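Local coordinates for protein phosphoacetylglucosamine mutase (Aspergillus fumigatus, PDB 4BJU) that catalyses, as a phosphoacetylglucosamine mutase, the interconversion of N-acetylglucosamine 6-phosphate and N-acetylglucosamine 1-phosphate, a step on the route to UDP-N-acetylglucosamine, at residues G306-T311 against Y453-S458; V300-D305 against E448-Y453. All coordinates share one frame; numbering follows the deposited sequence.

Both contacts fasten the same piece of chain, the end of helix 446-450 and the loop running on to strand 458-464, to consecutive elements: strand 301-304 in contact 2 and the first turns of helix 306-323 in contact 1. Tyr453 belongs to both ranges, and the two centres lie about 8 Å apart. Contact 1 is largely buried yet polar, built on a cation-pi stack and a side-chain to backbone hydrogen bond, with an exposed aspartate at its margin. Contact 2 is only partly buried and apolar, set against an outermost strand of its sheet. A probable hydrogen bond from Trp449 NE1 to Arg308 O, 3.1 Å, joins them.

Contact 1 of 2, residues G306-T311 against Y453-S458; sequences GDRIAT and YTDLPS
Arg308 and Tyr453 meet in a cation-pi stack that ties the first turn of helix 306-323 to the loop leading into strand 458-464, and so to the C-terminal domain of this phosphohexomutase-type fold. The guanidinium lies nearly flat on one face of the phenol, the planes 16° apart, with Arg308 CZ 3.7 Å from the ring centroid. Tyr347 of helix 342-351 also meets the Tyr453 ring.

Hydrogen bonding adds a second grip. The side chain of Arg308 folds over twice on its way out, which lays its end along the ring toward the tyrosine's own backbone, where NH2 donates to Tyr453 O at 2.7 Å. That bond is far from straight, 139° at the hydrogen, and the donor stands tilted out of the carbonyl plane. One residue thus offers the cation both a pi face and a carbonyl oxygen.

Charge pairing is weaker. Asp455, on the exposed margin, brings OD1 to 3.7 Å from Arg308 NH1, a long salt bridge in which no N-H points at the oxygen; it probably contributes electrostatically without fixing the rotation of either group.

Packing completes the contact at the ring's rim. Thr311, one turn further along the helix, meets the edge of the phenol, its OG1 close to the ring plane and 3.5 Å from Tyr453 CE2.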
ATOM      1  N   GLY A 306     -11.026  -1.545  -2.489  1.00 17.74           N
ATOM      2  CA  GLY A 306      -9.954  -1.278  -3.448  1.00 18.54           C
ATOM      3  C   GLY A 306     -10.276  -1.648  -4.888  1.00 19.39           C
ATOM      4  O   GLY A 306      -9.972  -0.899  -5.809  1.00 18.31           O
ATOM      5  N   ASP A 307     -10.893  -2.800  -5.091  1.00 20.75           N
ATOM      6  CA  ASP A 307     -11.254  -3.230  -6.439  1.00 23.41           C
ATOM      7  C   ASP A 307     -12.307  -2.308  -7.078  1.00 23.93           C
ATOM      8  O   ASP A 307     -12.160  -1.893  -8.232  1.00 23.74           O
ATOM      9  CB  ASP A 307     -11.702  -4.691  -6.430  1.00 25.47           C
ATOM     10  CG  ASP A 307     -10.559  -5.648  -6.118  1.00 27.91           C
ATOM     11  OD1 ASP A 307      -9.418  -5.412  -6.587  1.00 30.45           O
ATOM     12  OD2 ASP A 307     -10.804  -6.649  -5.418  1.00 29.48           O
ATOM     13  N   ARG A 308     -13.354  -1.991  -6.315  1.00 23.28           N
ATOM     14  CA  ARG A 308     -14.294  -0.918  -6.650  1.00 23.14           C
ATOM     15  C   ARG A 308     -13.610   0.386  -7.112  1.00 21.43           C
ATOM     16  O   ARG A 308     -13.965   0.939  -8.155  1.00 20.60           O
ATOM     17  CB  ARG A 308     -15.163  -0.632  -5.432  1.00 25.13           C
ATOM     18  CG  ARG A 308     -16.591  -1.136  -5.475  1.00 26.90           C
ATOM     19  CD  ARG A 308     -16.786  -2.457  -6.179  1.00 27.69           C
ATOM     20  NE  ARG A 308     -17.815  -2.274  -7.189  1.00 29.15           N
ATOM     21  CZ  ARG A 308     -18.997  -2.881  -7.206  1.00 28.68           C
ATOM     22  NH1 ARG A 308     -19.318  -3.761  -6.271  1.00 30.61           N
ATOM     23  NH2 ARG A 308     -19.848  -2.620  -8.188  1.00 26.81           N
ATOM     24  N   ILE A 309     -12.641   0.871  -6.333  1.00 19.90           N
ATOM     25  CA  ILE A 309     -11.850   2.060  -6.706  1.00 18.82           C
ATOM     26  C   ILE A 309     -11.007   1.838  -7.988  1.00 19.43           C
ATOM     27  O   ILE A 309     -10.896   2.738  -8.849  1.00 19.27           O
ATOM     28  CB  ILE A 309     -10.956   2.547  -5.534  1.00 18.42           C
ATOM     29  CG1 ILE A 309     -11.797   2.752  -4.264  1.00 16.94           C
ATOM     30  CG2 ILE A 309     -10.194   3.825  -5.921  1.00 18.29           C
ATOM     31  CD1 ILE A 309     -11.078   3.358  -3.081  1.00 16.02           C
ATOM     32  N   ALA A 310     -10.447   0.635  -8.127  1.00 18.95           N
ATOM     33  CA  ALA A 310      -9.653   0.270  -9.300  1.00 19.42           C
ATOM     34  C   ALA A 310     -10.476   0.364 -10.597  1.00 19.69           C
ATOM     35  O   ALA A 310     -10.023   0.959 -11.567  1.00 20.13           O
ATOM     36  CB  ALA A 310      -9.080  -1.139  -9.139  1.00 18.86           C
ATOM     37  N   THR A 311     -11.669  -0.236 -10.609  1.00 18.33           N
ATOM     38  CA  THR A 311     -12.557  -0.196 -11.778  1.00 18.11           C
ATOM     39  C   THR A 311     -13.127   1.203 -11.974  1.00 18.28           C
ATOM     40  O   THR A 311     -13.446   1.599 -13.083  1.00 18.06           O
ATOM     41  CB  THR A 311     -13.746  -1.164 -11.626  1.00 17.65           C
ATOM     42  OG1 THR A 311     -14.389  -0.927 -10.364  1.00 17.03           O
ATOM     43  CG2 THR A 311     -13.273  -2.602 -11.707  1.00 16.93           C
ATOM     44  N   TYR A 453     -21.450  -2.846 -11.468  1.00 19.17           N
ATOM     45  CA  TYR A 453     -21.444  -4.298 -11.686  1.00 19.37           C
ATOM     46  C   TYR A 453     -21.779  -4.886 -10.309  1.00 19.51           C
ATOM     47  O   TYR A 453     -21.707  -4.184  -9.302  1.00 18.39           O
ATOM     48  CB  TYR A 453     -20.086  -4.809 -12.232  1.00 19.12           C
ATOM     49  CG  TYR A 453     -18.907  -4.556 -11.311  1.00 19.25           C
ATOM     50  CD1 TYR A 453     -18.643  -5.414 -10.246  1.00 19.90           C
ATOM     51  CD2 TYR A 453     -18.059  -3.444 -11.492  1.00 19.92           C
ATOM     52  CE1 TYR A 453     -17.584  -5.188  -9.389  1.00 19.92           C
ATOM     53  CE2 TYR A 453     -16.984  -3.205 -10.633  1.00 19.84           C
ATOM     54  CZ  TYR A 453     -16.757  -4.079  -9.582  1.00 20.14           C
ATOM     55  OH  TYR A 453     -15.717  -3.884  -8.698  1.00 20.70           O
ATOM     56  N   THR A 454     -22.175  -6.151 -10.257  1.00 20.65           N
ATOM     57  CA  THR A 454     -22.568  -6.738  -8.985  1.00 21.21           C
ATOM     58  C   THR A 454     -21.575  -7.837  -8.623  1.00 21.54           C
ATOM     59  O   THR A 454     -21.367  -8.763  -9.405  1.00 22.09           O
ATOM     60  CB  THR A 454     -23.994  -7.333  -9.057  1.00 22.38           C
ATOM     61  OG1 THR A 454     -24.687  -6.821 -10.205  1.00 22.36           O
ATOM     62  CG2 THR A 454     -24.785  -7.014  -7.783  1.00 22.73           C
ATOM     63  N   ASP A 455     -20.967  -7.739  -7.445  1.00 21.84           N
ATOM     64  CA  ASP A 455     -20.009  -8.741  -6.980  1.00 22.62           C
ATOM     65  C   ASP A 455     -20.625 -10.126  -6.918  1.00 23.59           C
ATOM     66  O   ASP A 455     -21.774 -10.286  -6.477  1.00 24.87           O
ATOM     67  CB  ASP A 455     -19.457  -8.366  -5.599  1.00 23.37           C
ATOM     68  CG  ASP A 455     -18.323  -7.376  -5.679  1.00 24.52           C
ATOM     69  OD1 ASP A 455     -17.821  -7.107  -6.791  1.00 24.70           O
ATOM     70  OD2 ASP A 455     -17.925  -6.856  -4.623  1.00 27.06           O
ATOM     71  N   LEU A 456     -19.880 -11.127  -7.383  1.00 23.88           N
ATOM     72  CA  LEU A 456     -20.253 -12.510  -7.127  1.00 23.98           C
ATOM     73  C   LEU A 456     -20.033 -12.748  -5.639  1.00 23.50           C
ATOM     74  O   LEU A 456     -19.005 -12.334  -5.101  1.00 23.32           O
ATOM     75  CB  LEU A 456     -19.403 -13.482  -7.951  1.00 25.36           C
ATOM     76  CG  LEU A 456     -19.467 -13.417  -9.490  1.00 26.02           C
ATOM     77  CD1 LEU A 456     -18.444 -14.355 -10.109  1.00 25.51           C
ATOM     78  CD2 LEU A 456     -20.866 -13.724 -10.026  1.00 25.26           C
ATOM     79  N   PRO A 457     -21.019 -13.356  -4.952  1.00 23.30           N
ATOM     80  CA  PRO A 457     -20.791 -13.755  -3.562  1.00 22.71           C
ATOM     81  C   PRO A 457     -19.467 -14.501  -3.397  1.00 22.53           C
ATOM     82  O   PRO A 457     -19.140 -15.366  -4.197  1.00 22.27           O
ATOM     83  CB  PRO A 457     -21.972 -14.681  -3.277  1.00 22.55           C
ATOM     84  CG  PRO A 457     -23.075 -14.109  -4.106  1.00 23.19           C
ATOM     85  CD  PRO A 457     -22.426 -13.558  -5.357  1.00 22.92           C
ATOM     86  N   SER A 458     -18.704 -14.148  -2.373  1.00 23.46           N
ATOM     87  CA  SER A 458     -17.428 -14.790  -2.115  1.00 24.23           C
ATOM     88  C   SER A 458     -17.250 -15.054  -0.632  1.00 25.53           C
ATOM     89  O   SER A 458     -17.980 -14.509   0.194  1.00 26.54           O
ATOM     90  CB  SER A 458     -16.280 -13.907  -2.612  1.00 24.50           C
ATOM     91  OG  SER A 458     -16.328 -12.624  -2.001  1.00 24.35           O
TER

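Contact 2 of 2, residues V300-D305 against E448-Y453; sequences VFRLLD and EWLATY
Leu304, at the end of strand 301-304, packs against Trp449 and Leu450 of helix 446-450, an instance of a helix packed on one face of a mixed sheet's outermost strand, while Leu303 turns to the other face, toward helix 259-265. The strand pairs antiparallel with strand 290-295.

The leucine can be followed outward. Its CB already touches the far end of the indole, 4.2 Å from Trp449 CH2. With CG anti to the carbonyl carbon (chi1 -68°), both methyls are carried over to the indole. CD1 settles by the six-membered ring, 3.9 Å from Trp449 CE3. CD2 does more: it sits over the face of the five-membered ring in a CH-pi contact, 3.9 Å from the centroid and 12° off the normal, and at the same time packs against Leu450 CD2, also at 3.9 Å.

Leu450 carries the apolar surface toward the start of the strand. Its CD1 lies 4.1 Å from Arg302 CG, the two side chains crossing at about a right angle, while the charged end of Arg302 forms a salt bridge with Asp296.

No hydrogen bond spans the two segments; the likely partner of the indole N-H is Arg308 O. Strand and helix are therefore held here by dispersion and exclusion of water, while the polar ends of Arg302 and Trp449 find their partners outside the two segments.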
ATOM      1  N   VAL A 300     -28.673  -0.401   4.744  1.00 23.10           N
ATOM      2  CA  VAL A 300     -27.691  -1.491   4.679  1.00 22.10           C
ATOM      3  C   VAL A 300     -26.298  -0.967   4.335  1.00 22.15           C
ATOM      4  O   VAL A 300     -26.129  -0.165   3.402  1.00 21.41           O
ATOM      5  CB  VAL A 300     -28.105  -2.609   3.682  1.00 22.38           C
ATOM      6  CG1 VAL A 300     -27.209  -3.844   3.839  1.00 21.67           C
ATOM      7  CG2 VAL A 300     -29.576  -2.998   3.858  1.00 21.86           C
ATOM      8  N   PHE A 301     -25.307  -1.419   5.104  1.00 22.58           N
ATOM      9  CA  PHE A 301     -23.911  -1.048   4.865  1.00 22.88           C
ATOM     10  C   PHE A 301     -23.470  -1.548   3.494  1.00 22.72           C
ATOM     11  O   PHE A 301     -23.609  -2.733   3.183  1.00 22.07           O
ATOM     12  CB  PHE A 301     -22.976  -1.585   5.970  1.00 22.63           C
ATOM     13  CG  PHE A 301     -21.513  -1.433   5.650  1.00 22.53           C
ATOM     14  CD1 PHE A 301     -20.863  -0.217   5.863  1.00 22.70           C
ATOM     15  CD2 PHE A 301     -20.787  -2.499   5.109  1.00 22.37           C
ATOM     16  CE1 PHE A 301     -19.510  -0.066   5.564  1.00 21.98           C
ATOM     17  CE2 PHE A 301     -19.443  -2.353   4.795  1.00 22.98           C
ATOM     18  CZ  PHE A 301     -18.799  -1.133   5.032  1.00 22.60           C
ATOM     19  N   ARG A 302     -22.948  -0.634   2.681  1.00 22.60           N
ATOM     20  CA  ARG A 302     -22.414  -1.004   1.381  1.00 23.07           C
ATOM     21  C   ARG A 302     -20.955  -0.610   1.226  1.00 22.54           C
ATOM     22  O   ARG A 302     -20.627   0.573   1.176  1.00 22.46           O
ATOM     23  CB  ARG A 302     -23.272  -0.423   0.258  1.00 23.38           C
ATOM     24  CG  ARG A 302     -24.071  -1.479  -0.498  1.00 23.68           C
ATOM     25  CD  ARG A 302     -25.466  -1.750   0.034  1.00 23.91           C
ATOM     26  NE  ARG A 302     -25.709  -3.189  -0.069  1.00 24.90           N
ATOM     27  CZ  ARG A 302     -26.887  -3.804   0.001  1.00 23.78           C
ATOM     28  NH1 ARG A 302     -28.015  -3.128   0.158  1.00 24.27           N
ATOM     29  NH2 ARG A 302     -26.928  -5.123  -0.102  1.00 22.89           N
ATOM     30  N   LEU A 303     -20.091  -1.620   1.157  1.00 22.28           N
ATOM     31  CA  LEU A 303     -18.648  -1.434   0.954  1.00 20.47           C
ATOM     32  C   LEU A 303     -18.264  -1.161  -0.499  1.00 19.87           C
ATOM     33  O   LEU A 303     -18.769  -1.799  -1.410  1.00 18.69           O
ATOM     34  CB  LEU A 303     -17.857  -2.641   1.464  1.00 20.19           C
ATOM     35  CG  LEU A 303     -16.327  -2.455   1.545  1.00 21.00           C
ATOM     36  CD1 LEU A 303     -15.934  -1.375   2.547  1.00 21.59           C
ATOM     37  CD2 LEU A 303     -15.613  -3.748   1.876  1.00 21.14           C
ATOM     38  N   LEU A 304     -17.355  -0.198  -0.683  1.00 19.63           N
ATOM     39  CA  LEU A 304     -16.724   0.085  -1.974  1.00 18.79           C
ATOM     40  C   LEU A 304     -15.199   0.012  -1.784  1.00 19.24           C
ATOM     41  O   LEU A 304     -14.548   1.002  -1.456  1.00 19.66           O
ATOM     42  CB  LEU A 304     -17.185   1.439  -2.522  1.00 17.61           C
ATOM     43  CG  LEU A 304     -18.665   1.520  -2.948  1.00 17.90           C
ATOM     44  CD1 LEU A 304     -19.275   2.888  -2.654  1.00 17.66           C
ATOM     45  CD2 LEU A 304     -18.861   1.158  -4.413  1.00 17.36           C
ATOM     46  N   ASP A 305     -14.643  -1.183  -1.958  1.00 19.09           N
ATOM     47  CA  ASP A 305     -13.278  -1.442  -1.537  1.00 18.87           C
ATOM     48  C   ASP A 305     -12.273  -1.109  -2.654  1.00 18.34           C
ATOM     49  O   ASP A 305     -12.637  -0.465  -3.636  1.00 17.85           O
ATOM     50  CB  ASP A 305     -13.144  -2.888  -1.019  1.00 20.20           C
ATOM     51  CG  ASP A 305     -13.306  -3.944  -2.119  1.00 20.85           C
ATOM     52  OD1 ASP A 305     -13.380  -3.579  -3.306  1.00 21.03           O
ATOM     53  OD2 ASP A 305     -13.353  -5.151  -1.791  1.00 22.51           O
ATOM     54  N   GLU A 448     -24.887   4.820  -7.715  1.00 23.42           N
ATOM     55  CA  GLU A 448     -24.605   4.585  -9.135  1.00 23.84           C
ATOM     56  C   GLU A 448     -23.261   3.875  -9.367  1.00 23.21           C
ATOM     57  O   GLU A 448     -23.161   3.021 -10.247  1.00 22.53           O
ATOM     58  CB  GLU A 448     -24.693   5.876  -9.947  1.00 26.09           C
ATOM     59  CG  GLU A 448     -26.106   6.419 -10.097  1.00 29.58           C
ATOM     60  CD  GLU A 448     -26.145   7.874 -10.541  1.00 31.36           C
ATOM     61  OE1 GLU A 448     -25.784   8.765  -9.739  1.00 32.94           O
ATOM     62  OE2 GLU A 448     -26.549   8.128 -11.694  1.00 32.37           O
ATOM     63  N   TRP A 449     -22.247   4.225  -8.572  1.00 22.29           N
ATOM     64  CA  TRP A 449     -20.941   3.540  -8.586  1.00 21.50           C
ATOM     65  C   TRP A 449     -21.033   2.061  -8.189  1.00 20.94           C
ATOM     66  O   TRP A 449     -20.478   1.205  -8.866  1.00 21.30           O
ATOM     67  CB  TRP A 449     -19.938   4.297  -7.695  1.00 21.22           C
ATOM     68  CG  TRP A 449     -18.549   3.684  -7.515  1.00 20.86           C
ATOM     69  CD1 TRP A 449     -17.953   2.698  -8.275  1.00 20.73           C
ATOM     70  CD2 TRP A 449     -17.575   4.062  -6.524  1.00 20.37           C
ATOM     71  NE1 TRP A 449     -16.682   2.438  -7.795  1.00 20.26           N
ATOM     72  CE2 TRP A 449     -16.429   3.261  -6.730  1.00 19.76           C
ATOM     73  CE3 TRP A 449     -17.567   4.999  -5.477  1.00 20.00           C
ATOM     74  CZ2 TRP A 449     -15.292   3.368  -5.930  1.00 20.61           C
ATOM     75  CZ3 TRP A 449     -16.433   5.100  -4.677  1.00 19.78           C
ATOM     76  CH2 TRP A 449     -15.307   4.298  -4.914  1.00 20.01           C
ATOM     77  N   LEU A 450     -21.721   1.768  -7.091  1.00 20.58           N
ATOM     78  CA  LEU A 450     -21.993   0.378  -6.684  1.00 20.06           C
ATOM     79  C   LEU A 450     -22.785  -0.385  -7.742  1.00 18.86           C
ATOM     80  O   LEU A 450     -22.549  -1.570  -7.959  1.00 19.05           O
ATOM     81  CB  LEU A 450     -22.764   0.348  -5.355  1.00 20.17           C
ATOM     82  CG  LEU A 450     -22.782  -0.870  -4.397  1.00 21.15           C
ATOM     83  CD1 LEU A 450     -24.035  -1.711  -4.544  1.00 20.85           C
ATOM     84  CD2 LEU A 450     -21.524  -1.739  -4.427  1.00 19.86           C
ATOM     85  N   ALA A 451     -23.725   0.291  -8.395  1.00 18.33           N
ATOM     86  CA  ALA A 451     -24.571  -0.365  -9.405  1.00 18.60           C
ATOM     87  C   ALA A 451     -23.808  -0.775 -10.673  1.00 18.31           C
ATOM     88  O   ALA A 451     -24.336  -1.552 -11.468  1.00 17.28           O
ATOM     89  CB  ALA A 451     -25.770   0.506  -9.766  1.00 18.69           C
ATOM     90  N   THR A 452     -22.576  -0.275 -10.824  1.00 18.32           N
ATOM     91  CA  THR A 452     -21.742  -0.476 -12.020  1.00 19.65           C
ATOM     92  C   THR A 452     -21.567  -1.953 -12.444  1.00 19.42           C
ATOM     93  O   THR A 452     -21.545  -2.266 -13.623  1.00 19.22           O
ATOM     94  CB  THR A 452     -20.379   0.259 -11.899  1.00 20.79           C
ATOM     95  OG1 THR A 452     -19.616   0.057 -13.093  1.00 23.45           O
ATOM     96  CG2 THR A 452     -19.560  -0.257 -10.718  1.00 21.33           C
ATOM     97  N   TYR A 453     -21.450  -2.846 -11.468  1.00 19.17           N
ATOM     98  CA  TYR A 453     -21.444  -4.298 -11.686  1.00 19.37           C
ATOM     99  C   TYR A 453     -21.779  -4.886 -10.309  1.00 19.51           C
ATOM    100  O   TYR A 453     -21.707  -4.184  -9.302  1.00 18.39           O
ATOM    101  CB  TYR A 453     -20.086  -4.809 -12.232  1.00 19.12           C
ATOM    102  CG  TYR A 453     -18.907  -4.556 -11.311  1.00 19.25           C
ATOM    103  CD1 TYR A 453     -18.643  -5.414 -10.246  1.00 19.90           C
ATOM    104  CD2 TYR A 453     -18.059  -3.444 -11.492  1.00 19.92           C
ATOM    105  CE1 TYR A 453     -17.584  -5.188  -9.389  1.00 19.92           C
ATOM    106  CE2 TYR A 453     -16.984  -3.205 -10.633  1.00 19.84           C
ATOM    107  CZ  TYR A 453     -16.757  -4.079  -9.582  1.00 20.14           C
ATOM    108  OH  TYR A 453     -15.717  -3.884  -8.698  1.00 20.70           O
TER